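Local coordinates for protein putative alpha-ketoglutarate-dependent taurine dioxygenase (Burkholderia xenovorans, PDB 5HSX) that probably acts as an iron(II)- and 2-oxoglutarate-dependent dioxygenase of the TfdA/TauD family, at residues B[65-68]-B[69-73]; B[167-170]-B[171-175]; B[238-241]-B[242-246]. One frame throughout, in Å; residues are numbered along the deposited sequence.

Contact 1 (B[65-68]-B[69-73]). With EDO (1,2-ethanediol), chain S.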
ATOM      1  N   GLN B  65      17.085  14.754   8.567  1.00 29.70           N
ATOM      2  CA  GLN B  65      16.816  16.032   9.227  1.00 32.18           C
ATOM      3  C   GLN B  65      16.629  15.748  10.718  1.00 32.40           C
ATOM      4  O   GLN B  65      15.537  15.401  11.165  1.00 34.64           O
ATOM      5  CB  GLN B  65      15.588  16.703   8.618  1.00 28.56           C
ATOM      6  CG  GLN B  65      15.653  16.843   7.101  1.00 29.52           C
ATOM      7  CD  GLN B  65      16.704  17.844   6.655  1.00 36.33           C
ATOM      8  OE1 GLN B  65      17.008  18.802   7.369  1.00 36.47           O
ATOM      9  NE2 GLN B  65      17.270  17.624   5.475  1.00 40.61           N
ATOM     10  N   PHE B  66      17.703  15.891  11.487  1.00 31.83           N
ATOM     11  CA  PHE B  66      17.692  15.570  12.912  1.00 31.54           C
ATOM     12  C   PHE B  66      17.435  16.859  13.680  1.00 34.35           C
ATOM     13  O   PHE B  66      18.335  17.689  13.843  1.00 33.72           O
ATOM     14  CB  PHE B  66      18.997  14.889  13.309  1.00 36.49           C
ATOM     15  CG  PHE B  66      19.271  13.643  12.514  1.00 39.37           C
ATOM     16  CD1 PHE B  66      18.683  12.438  12.869  1.00 37.81           C
ATOM     17  CD2 PHE B  66      20.070  13.687  11.381  1.00 37.81           C
ATOM     18  CE1 PHE B  66      18.909  11.291  12.125  1.00 35.93           C
ATOM     19  CE2 PHE B  66      20.301  12.548  10.631  1.00 40.05           C
ATOM     20  CZ  PHE B  66      19.718  11.350  11.002  1.00 38.75           C
ATOM     21  N   LEU B  67      16.200  17.024  14.154  1.00 31.74           N
ATOM     22  CA  LEU B  67      15.717  18.301  14.662  1.00 31.24           C
ATOM     23  C   LEU B  67      15.444  18.253  16.162  1.00 34.41           C
ATOM     24  O   LEU B  67      15.074  17.213  16.715  1.00 35.69           O
ATOM     25  CB  LEU B  67      14.430  18.716  13.942  1.00 28.18           C
ATOM     26  CG  LEU B  67      14.438  18.657  12.414  1.00 30.87           C
ATOM     27  CD1 LEU B  67      13.084  19.093  11.865  1.00 31.67           C
ATOM     28  CD2 LEU B  67      15.564  19.529  11.855  1.00 32.47           C
ATOM     29  N   THR B  68      15.624  19.401  16.809  1.00 32.25           N
ATOM     30  CA  THR B  68      15.071  19.641  18.130  1.00 35.60           C
ATOM     31  C   THR B  68      13.594  20.021  18.017  1.00 32.88           C
ATOM     32  O   THR B  68      13.092  20.352  16.939  1.00 32.33           O
ATOM     33  CB  THR B  68      15.826  20.763  18.843  1.00 35.61           C
ATOM     34  OG1 THR B  68      15.654  21.987  18.111  1.00 33.65           O
ATOM     35  CG2 THR B  68      17.320  20.438  18.970  1.00 35.69           C
ATOM     36  N   HIS B  69      12.890  19.980  19.152  1.00 30.12           N
ATOM     37  CA  HIS B  69      11.507  20.454  19.169  1.00 29.38           C
ATOM     38  C   HIS B  69      11.425  21.901  18.700  1.00 30.59           C
ATOM     39  O   HIS B  69      10.509  22.274  17.954  1.00 31.33           O
ATOM     40  CB  HIS B  69      10.907  20.332  20.575  1.00 35.34           C
ATOM     41  CG  HIS B  69      10.663  18.922  21.020  1.00 36.69           C
ATOM     42  ND1 HIS B  69      10.337  17.906  20.146  1.00 33.31           N
ATOM     43  CD2 HIS B  69      10.679  18.364  22.255  1.00 34.86           C
ATOM     44  CE1 HIS B  69      10.175  16.783  20.822  1.00 35.11           C
ATOM     45  NE2 HIS B  69      10.378  17.031  22.103  1.00 33.53           N
ATOM     46  N   GLU B  70      12.383  22.732  19.122  1.00 31.85           N
ATOM     47  CA  GLU B  70      12.386  24.130  18.701  1.00 34.04           C
ATOM     48  C   GLU B  70      12.575  24.260  17.197  1.00 33.71           C
ATOM     49  O   GLU B  70      11.909  25.078  16.551  1.00 32.04           O
ATOM     50  CB  GLU B  70      13.477  24.911  19.438  1.00 41.99           C
ATOM     51  CG  GLU B  70      13.178  25.184  20.903  1.00 56.80           C
ATOM     52  CD  GLU B  70      13.578  24.035  21.817  1.00 69.43           C
ATOM     53  OE1 GLU B  70      13.857  22.920  21.315  1.00 67.67           O
ATOM     54  OE2 GLU B  70      13.623  24.255  23.046  1.00 74.52           O
ATOM     55  N   GLN B  71      13.484  23.470  16.619  1.00 35.01           N
ATOM     56  CA  GLN B  71      13.700  23.545  15.178  1.00 35.90           C
ATOM     57  C   GLN B  71      12.487  23.035  14.414  1.00 30.96           C
ATOM     58  O   GLN B  71      12.130  23.585  13.367  1.00 29.48           O
ATOM     59  CB  GLN B  71      14.956  22.765  14.794  1.00 31.73           C
ATOM     60  CG  GLN B  71      16.246  23.465  15.214  1.00 36.14           C
ATOM     61  CD  GLN B  71      17.438  22.517  15.280  1.00 39.95           C
ATOM     62  OE1 GLN B  71      17.278  21.294  15.297  1.00 36.28           O
ATOM     63  NE2 GLN B  71      18.641  23.084  15.323  1.00 38.90           N
ATOM     64  N   HIS B  72      11.837  21.991  14.932  1.00 26.57           N
ATOM     65  CA  HIS B  72      10.619  21.469  14.318  1.00 28.67           C
ATOM     66  C   HIS B  72       9.521  22.532  14.310  1.00 28.00           C
ATOM     67  O   HIS B  72       8.851  22.750  13.291  1.00 27.70           O
ATOM     68  CB  HIS B  72      10.196  20.207  15.085  1.00 28.32           C
ATOM     69  CG  HIS B  72       9.022  19.474  14.509  1.00 26.12           C
ATOM     70  ND1 HIS B  72       8.604  18.257  15.010  1.00 26.44           N
ATOM     71  CD2 HIS B  72       8.178  19.771  13.492  1.00 24.46           C
ATOM     72  CE1 HIS B  72       7.555  17.837  14.326  1.00 26.55           C
ATOM     73  NE2 HIS B  72       7.275  18.738  13.400  1.00 25.32           N
ATOM     74  N   VAL B  73       9.331  23.217  15.438  1.00 27.28           N
ATOM     75  CA  VAL B  73       8.329  24.278  15.497  1.00 28.53           C
ATOM     76  C   VAL B  73       8.711  25.422  14.569  1.00 30.82           C
ATOM     77  O   VAL B  73       7.863  25.963  13.844  1.00 28.48           O
ATOM     78  CB  VAL B  73       8.142  24.761  16.950  1.00 28.03           C
ATOM     79  CG1 VAL B  73       7.321  26.057  16.994  1.00 30.63           C
ATOM     80  CG2 VAL B  73       7.477  23.669  17.783  1.00 27.19           C
TER
HETATM   81  C1  EDO S 407      14.719  18.837  21.617  1.00 60.44           C
HETATM   82  O1  EDO S 407      14.268  19.940  22.415  1.00 68.45           O
HETATM   83  C2  EDO S 407      13.863  17.610  21.898  1.00 62.30           C
HETATM   84  O2  EDO S 407      13.963  16.678  20.816  1.00 60.33           O
HETATM   85  O   HOH W   1      19.029  19.428  15.863  1.00 40.40           O

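Contact 2 (B[167-170]-B[171-175])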
ATOM      1  N   ARG B 167     -19.531  12.215  -9.705  1.00 16.43           N
ATOM      2  CA  ARG B 167     -18.984  13.503  -9.261  1.00 17.86           C
ATOM      3  C   ARG B 167     -20.092  14.530  -9.037  1.00 18.47           C
ATOM      4  O   ARG B 167     -20.139  15.196  -7.993  1.00 18.00           O
ATOM      5  CB  ARG B 167     -17.970  14.042 -10.283  1.00 17.94           C
ATOM      6  CG  ARG B 167     -16.687  13.202 -10.397  1.00 18.49           C
ATOM      7  CD  ARG B 167     -15.584  13.879 -11.209  1.00 19.59           C
ATOM      8  NE  ARG B 167     -16.004  14.457 -12.488  1.00 23.68           N
ATOM      9  CZ  ARG B 167     -15.846  13.881 -13.678  1.00 26.25           C
ATOM     10  NH1 ARG B 167     -15.310  12.663 -13.778  1.00 22.63           N
ATOM     11  NH2 ARG B 167     -16.230  14.524 -14.779  1.00 24.45           N
ATOM     12  N   SER B 168     -20.991  14.682 -10.016  1.00 17.01           N
ATOM     13  CA  SER B 168     -22.096  15.627  -9.866  0.52 22.30           C
ATOM     14  C   SER B 168     -22.965  15.277  -8.669  1.00 20.00           C
ATOM     15  O   SER B 168     -23.468  16.169  -7.970  1.00 19.68           O
ATOM     16  CB  SER B 168     -22.945  15.658 -11.137  0.52 21.33           C
ATOM     17  OG  SER B 168     -22.299  16.392 -12.146  0.52 23.06           O
ATOM     18  N   PHE B 169     -23.159  13.977  -8.421  1.00 15.29           N
ATOM     19  CA  PHE B 169     -23.945  13.528  -7.274  1.00 20.45           C
ATOM     20  C   PHE B 169     -23.290  13.922  -5.949  1.00 19.83           C
ATOM     21  O   PHE B 169     -23.926  14.552  -5.096  1.00 17.86           O
ATOM     22  CB  PHE B 169     -24.140  12.010  -7.360  1.00 13.73           C
ATOM     23  CG  PHE B 169     -24.988  11.433  -6.253  1.00 18.93           C
ATOM     24  CD1 PHE B 169     -26.192  12.022  -5.894  1.00 18.44           C
ATOM     25  CD2 PHE B 169     -24.591  10.274  -5.601  1.00 23.50           C
ATOM     26  CE1 PHE B 169     -26.975  11.473  -4.883  1.00 21.73           C
ATOM     27  CE2 PHE B 169     -25.365   9.723  -4.590  1.00 22.75           C
ATOM     28  CZ  PHE B 169     -26.553  10.315  -4.228  1.00 21.51           C
ATOM     29  N   VAL B 170     -22.024  13.548  -5.741  1.00 15.98           N
ATOM     30  CA  VAL B 170     -21.399  13.824  -4.452  1.00 15.53           C
ATOM     31  C   VAL B 170     -21.108  15.312  -4.274  1.00 20.24           C
ATOM     32  O   VAL B 170     -21.010  15.779  -3.136  1.00 17.81           O
ATOM     33  CB  VAL B 170     -20.123  12.976  -4.246  1.00 17.07           C
ATOM     34  CG1 VAL B 170     -20.470  11.490  -4.357  1.00 16.48           C
ATOM     35  CG2 VAL B 170     -19.042  13.350  -5.248  1.00 18.04           C
ATOM     36  N   ASP B 171     -21.000  16.080  -5.366  1.00 16.55           N
ATOM     37  CA  ASP B 171     -20.826  17.533  -5.238  1.00 19.25           C
ATOM     38  C   ASP B 171     -21.870  18.147  -4.311  1.00 20.54           C
ATOM     39  O   ASP B 171     -21.576  19.091  -3.562  1.00 23.99           O
ATOM     40  CB  ASP B 171     -20.934  18.220  -6.603  1.00 22.13           C
ATOM     41  CG  ASP B 171     -19.697  18.071  -7.453  1.00 20.29           C
ATOM     42  OD1 ASP B 171     -18.627  17.683  -6.933  1.00 17.53           O
ATOM     43  OD2 ASP B 171     -19.811  18.355  -8.668  1.00 19.58           O
ATOM     44  N   GLY B 172     -23.104  17.647  -4.374  1.00 22.13           N
ATOM     45  CA  GLY B 172     -24.211  18.200  -3.619  1.00 26.04           C
ATOM     46  C   GLY B 172     -24.446  17.595  -2.253  1.00 29.72           C
ATOM     47  O   GLY B 172     -25.388  18.007  -1.567  1.00 30.36           O
ATOM     48  N   LEU B 173     -23.623  16.643  -1.821  1.00 17.98           N
ATOM     49  CA  LEU B 173     -23.867  15.911  -0.584  1.00 18.19           C
ATOM     50  C   LEU B 173     -23.061  16.477   0.576  1.00 18.02           C
ATOM     51  O   LEU B 173     -21.978  17.037   0.391  1.00 20.02           O
ATOM     52  CB  LEU B 173     -23.523  14.430  -0.764  1.00 17.69           C
ATOM     53  CG  LEU B 173     -24.356  13.695  -1.821  1.00 22.29           C
ATOM     54  CD1 LEU B 173     -23.932  12.234  -1.917  1.00 20.12           C
ATOM     55  CD2 LEU B 173     -25.842  13.808  -1.504  1.00 26.58           C
ATOM     56  N   ARG B 174     -23.617  16.321   1.782  1.00 18.59           N
ATOM     57  CA  ARG B 174     -22.983  16.693   3.038  1.00 17.00           C
ATOM     58  C   ARG B 174     -22.864  15.463   3.927  1.00 18.35           C
ATOM     59  O   ARG B 174     -23.662  14.523   3.816  1.00 20.68           O
ATOM     60  CB  ARG B 174     -23.793  17.762   3.767  1.00 17.06           C
ATOM     61  CG  ARG B 174     -24.241  18.892   2.862  1.00 21.94           C
ATOM     62  CD  ARG B 174     -23.163  19.933   2.745  1.00 29.24           C
ATOM     63  NE  ARG B 174     -23.062  20.726   3.967  1.00 33.53           N
ATOM     64  CZ  ARG B 174     -22.184  21.708   4.148  1.00 35.14           C
ATOM     65  NH1 ARG B 174     -21.325  22.019   3.184  1.00 26.13           N
ATOM     66  NH2 ARG B 174     -22.162  22.372   5.297  1.00 28.69           N
ATOM     67  N   GLY B 175     -21.871  15.477   4.813  1.00 17.15           N
ATOM     68  CA  GLY B 175     -21.598  14.336   5.667  1.00 17.06           C
ATOM     69  C   GLY B 175     -21.363  14.751   7.106  1.00 19.41           C
ATOM     70  O   GLY B 175     -20.799  15.808   7.389  1.00 20.97           O
TER

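Contact 3 (B[238-241]-B[242-246]). With EDO (1,2-ethanediol), chain P.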
ATOM      1  N   VAL B 238     -24.282   2.339   1.824  1.00 12.68           N
ATOM      2  CA  VAL B 238     -23.839   1.839   0.523  1.00 13.01           C
ATOM      3  C   VAL B 238     -22.932   2.861  -0.164  1.00 17.32           C
ATOM      4  O   VAL B 238     -21.865   2.525  -0.706  1.00 14.88           O
ATOM      5  CB  VAL B 238     -25.069   1.500  -0.340  1.00 16.63           C
ATOM      6  CG1 VAL B 238     -24.706   1.422  -1.809  1.00 18.86           C
ATOM      7  CG2 VAL B 238     -25.690   0.178   0.135  1.00 17.03           C
ATOM      8  N   LEU B 239     -23.344   4.127  -0.144  1.00 15.17           N
ATOM      9  CA  LEU B 239     -22.572   5.167  -0.817  1.00 14.86           C
ATOM     10  C   LEU B 239     -21.235   5.406  -0.131  1.00 12.75           C
ATOM     11  O   LEU B 239     -20.213   5.588  -0.804  1.00 15.12           O
ATOM     12  CB  LEU B 239     -23.369   6.477  -0.868  1.00 16.17           C
ATOM     13  CG  LEU B 239     -24.570   6.428  -1.817  1.00 16.66           C
ATOM     14  CD1 LEU B 239     -25.453   7.653  -1.586  1.00 16.83           C
ATOM     15  CD2 LEU B 239     -24.094   6.322  -3.276  1.00 17.93           C
ATOM     16  N   LEU B 240     -21.214   5.426   1.208  1.00 12.69           N
ATOM     17  CA  LEU B 240     -19.932   5.585   1.893  1.00 13.84           C
ATOM     18  C   LEU B 240     -18.986   4.425   1.596  1.00 14.14           C
ATOM     19  O   LEU B 240     -17.800   4.651   1.324  1.00 16.21           O
ATOM     20  CB  LEU B 240     -20.137   5.739   3.400  1.00 14.53           C
ATOM     21  CG  LEU B 240     -20.775   7.070   3.801  1.00 16.99           C
ATOM     22  CD1 LEU B 240     -20.935   7.099   5.311  1.00 17.64           C
ATOM     23  CD2 LEU B 240     -19.913   8.238   3.343  1.00 16.91           C
ATOM     24  N   GLU B 241     -19.482   3.178   1.628  1.00 14.51           N
ATOM     25  CA  GLU B 241     -18.609   2.044   1.322  1.00 13.69           C
ATOM     26  C   GLU B 241     -18.094   2.102  -0.117  1.00 16.91           C
ATOM     27  O   GLU B 241     -16.944   1.730  -0.385  1.00 15.76           O
ATOM     28  CB  GLU B 241     -19.329   0.718   1.618  1.00 14.20           C
ATOM     29  CG  GLU B 241     -19.525   0.563   3.139  1.00 14.85           C
ATOM     30  CD  GLU B 241     -20.100  -0.765   3.574  1.00 24.79           C
ATOM     31  OE1 GLU B 241     -20.380  -1.626   2.715  1.00 26.33           O
ATOM     32  OE2 GLU B 241     -20.288  -0.926   4.796  1.00 25.02           O
ATOM     33  N   LEU B 242     -18.921   2.579  -1.050  1.00 13.43           N
ATOM     34  CA  LEU B 242     -18.466   2.772  -2.428  1.00 14.07           C
ATOM     35  C   LEU B 242     -17.312   3.767  -2.489  1.00 14.58           C
ATOM     36  O   LEU B 242     -16.278   3.499  -3.117  1.00 14.75           O
ATOM     37  CB  LEU B 242     -19.633   3.258  -3.293  1.00 13.23           C
ATOM     38  CG  LEU B 242     -19.295   3.702  -4.720  1.00 16.72           C
ATOM     39  CD1 LEU B 242     -18.951   2.468  -5.584  1.00 17.12           C
ATOM     40  CD2 LEU B 242     -20.458   4.511  -5.304  1.00 16.50           C
ATOM     41  N   LEU B 243     -17.478   4.928  -1.842  1.00 15.59           N
ATOM     42  CA  LEU B 243     -16.453   5.973  -1.896  1.00 12.29           C
ATOM     43  C   LEU B 243     -15.211   5.583  -1.100  1.00 17.62           C
ATOM     44  O   LEU B 243     -14.088   5.900  -1.509  1.00 14.78           O
ATOM     45  CB  LEU B 243     -17.037   7.306  -1.389  1.00 15.17           C
ATOM     46  CG  LEU B 243     -18.255   7.821  -2.155  1.00 15.37           C
ATOM     47  CD1 LEU B 243     -18.843   9.060  -1.464  1.00 17.36           C
ATOM     48  CD2 LEU B 243     -17.882   8.183  -3.603  1.00 13.48           C
ATOM     49  N   TRP B 244     -15.388   4.870   0.013  1.00 16.08           N
ATOM     50  CA  TRP B 244     -14.244   4.469   0.826  1.00 14.48           C
ATOM     51  C   TRP B 244     -13.419   3.392   0.130  1.00 16.17           C
ATOM     52  O   TRP B 244     -12.187   3.379   0.232  1.00 15.19           O
ATOM     53  CB  TRP B 244     -14.724   3.964   2.184  1.00 14.79           C
ATOM     54  CG  TRP B 244     -15.235   5.054   3.084  1.00 14.50           C
ATOM     55  CD1 TRP B 244     -14.994   6.405   2.977  1.00 17.14           C
ATOM     56  CD2 TRP B 244     -16.088   4.889   4.214  1.00 14.64           C
ATOM     57  NE1 TRP B 244     -15.640   7.076   3.984  1.00 16.20           N
ATOM     58  CE2 TRP B 244     -16.314   6.171   4.762  1.00 16.03           C
ATOM     59  CE3 TRP B 244     -16.680   3.777   4.828  1.00 18.02           C
ATOM     60  CZ2 TRP B 244     -17.099   6.371   5.902  1.00 19.55           C
ATOM     61  CZ3 TRP B 244     -17.461   3.978   5.972  1.00 22.04           C
ATOM     62  CH2 TRP B 244     -17.667   5.269   6.488  1.00 19.62           C
ATOM     63  N   GLU B 245     -14.079   2.451  -0.537  1.00 16.97           N
ATOM     64  CA  GLU B 245     -13.347   1.487  -1.351  1.00 20.61           C
ATOM     65  C   GLU B 245     -12.587   2.200  -2.467  1.00 19.52           C
ATOM     66  O   GLU B 245     -11.419   1.892  -2.750  1.00 17.52           O
ATOM     67  CB  GLU B 245     -14.348   0.471  -1.899  1.00 21.48           C
ATOM     68  CG  GLU B 245     -13.941  -0.330  -3.097  1.00 31.35           C
ATOM     69  CD  GLU B 245     -15.049  -1.292  -3.502  1.00 27.21           C
ATOM     70  OE1 GLU B 245     -14.915  -2.465  -3.142  1.00 17.89           O
ATOM     71  OE2 GLU B 245     -16.074  -0.868  -4.120  1.00 18.36           O
ATOM     72  N   HIS B 246     -13.230   3.187  -3.082  1.00 14.27           N
ATOM     73  CA  HIS B 246     -12.617   3.917  -4.185  1.00 16.27           C
ATOM     74  C   HIS B 246     -11.345   4.641  -3.736  1.00 16.92           C
ATOM     75  O   HIS B 246     -10.303   4.551  -4.398  1.00 17.82           O
ATOM     76  CB  HIS B 246     -13.658   4.890  -4.751  1.00 15.05           C
ATOM     77  CG  HIS B 246     -13.166   5.739  -5.886  1.00 15.35           C
ATOM     78  ND1 HIS B 246     -12.999   5.255  -7.165  1.00 16.63           N
ATOM     79  CD2 HIS B 246     -12.829   7.052  -5.931  1.00 16.01           C
ATOM     80  CE1 HIS B 246     -12.579   6.233  -7.954  1.00 21.01           C
ATOM     81  NE2 HIS B 246     -12.465   7.331  -7.229  1.00 15.83           N
TER
HETATM   82  C1  EDO P 404     -21.085   0.905   7.477  1.00 46.75           C
HETATM   83  O1  EDO P 404     -19.936   0.743   6.627  1.00 33.97           O
HETATM   84  C2  EDO P 404     -21.158   2.312   8.074  1.00 50.67           C
HETATM   85  O2  EDO P 404     -21.591   3.270   7.100  1.00 44.24           O

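Contact 1 (B[65-68]-B[69-73])
Q71 OE1 is gripped from two directions: T68 N donates to it across 2.9 Å in a nearly straight bond (170°), and a water that also donates to F66 O reaches this same OE1 at 2.6 Å. The first of these bonds is one half of a capping box at the start of helix 69-77. In the other half, T68 OG1 accepts the backbone N of Q71 at 3.0 Å. T68 is the N-cap, and threonine suits the place because its hydroxyl oxygen stands in for the carbonyl that a preceding turn would have supplied. With chi1 at 63°, OG1 is tucked between the backbone N and carbonyl carbon, within bonding distance of the backbone N of Q71. The glutamine chain, extended beyond CG, slants across the threonine side chain, CG lying 3.3 Å from OG1, and brings its amide oxygen back to T68 N; that donor stands 32° out of the amide's carbonyl plane. T68 O meanwhile receives H72 N, starting the regular helical pattern. L67 contributes apolar bulk, its CB near the glutamine side chain and its CD1 approaching the backbone of H72.

The two histidines turn to other partners: ND1 of each meets R139, and H72 NE2 bonds I137 O, which ties the first helical turn to strand 135-140. A 1,2-ethanediol, probably from the crystallisation liquor, lies over one face of the H69 ring. Its O1 donates to E70 OE1 at 3.2 Å, while its C2 comes within 3.3 Å of H69 CD2.

Contact 2 (B[167-170]-B[171-175])
From R167 to L173 the backbone passes from helical i to i-4 bonding, D171 N to R167 O at 2.9 Å, to shorter i to i-3 links, G172 N to F169 O at 3.3 Å and L173 N to V170 O at 3.1 Å. In both shorter links the donor stands well above the carbonyl plane, so neither bond uses a lone-pair direction.

The side chains of F169 and L173 then meet across this bend. L173 CD1 sits over one face of the F169 ring, 4.0 Å from its centroid and 15° off the normal, a CH-pi contact in which a methyl at the end of a branched leucine side chain suits a flat aromatic surface. F169 CG lies anti to the backbone N (chi1 -178°), which sets the ring beside its own carbonyl carbon, where L173 CD1 can cover its face; L173 CG in turn packs 3.4 Å from F169 O. V170 CG1 lends a further apolar contact to the same methyl.

Residues 170-173 form a type I beta turn, joining helix 164-171 to strand 174-179. G172 occupies its third position with a right-handed backbone, not the left-handed one of a Schellman motif.

D171 lays its carboxylate back over R167 O, with CG at 3.0 Å; the two groups are both acceptors, so no hydrogen bond joins them. The aspartate oxygens find their donors elsewhere: Y159 OH bonds OD1, and R216 makes a salt bridge to OD2. The guanidinium of R167 points another way, its NH1 bonding L162 O.

Contact 3 (B[238-241]-B[242-246])
L240 and W244, one helical turn apart, run together in one direction, the leucine packed on the indole. L240 CB stands over the six-membered ring, 3.9 Å from its centroid and only 6° off the normal, a CH-pi contact. L240 CD1 reaches the far end of this ring, 3.9 Å from W244 CH2. The same indole face also looks onto L240 O, which approaches W244 CG at 3.1 Å while accepting W244 N at 2.8 Å. Tryptophan can lie so because chi1 of -72° carries its ring back along the helix over the preceding turn.

Backbone bonds of the alpha-helical i to i-4 pattern hold these residues in place, running from L242 N to V238 O through E245 N to E241 O. Further out, W244 NE1 bonds V220 O, helping to fix how the indole is turned. E241, extended, takes a short 2.5 Å bond at OE2 from O1 of a 1,2-ethanediol, which also lies at the indole edge.

E245 forms a salt bridge with R117 of the second subunit, so helix 233-247 takes part in the dimer interface. Within the chain, L239 and L240 pack on strand 225-228, an apolar seat suited to leucine, and L239, L242 and L243 meet helix 164-171.

In the fold
Contacts 2 and 3 are neighbours, with centres 13 Å apart: F169 CE2 lies 3.6 Å from L239 CD1, and V170 CG1 lies 4.1 Å from L243 CD1, so helices 164-171 and 233-247 pack together through these apolar side chains. Contact 1 stands on the opposite side of the chain's centre, its centre about 41 Å from that of contact 2 and 39 Å from that of contact 3. A sodium ion is bound by H123, D125, H273 and N323, probably where the iron of an active enzyme would sit, as in relatives. The H72 side chain of contact 1 is about 14 Å from this ion.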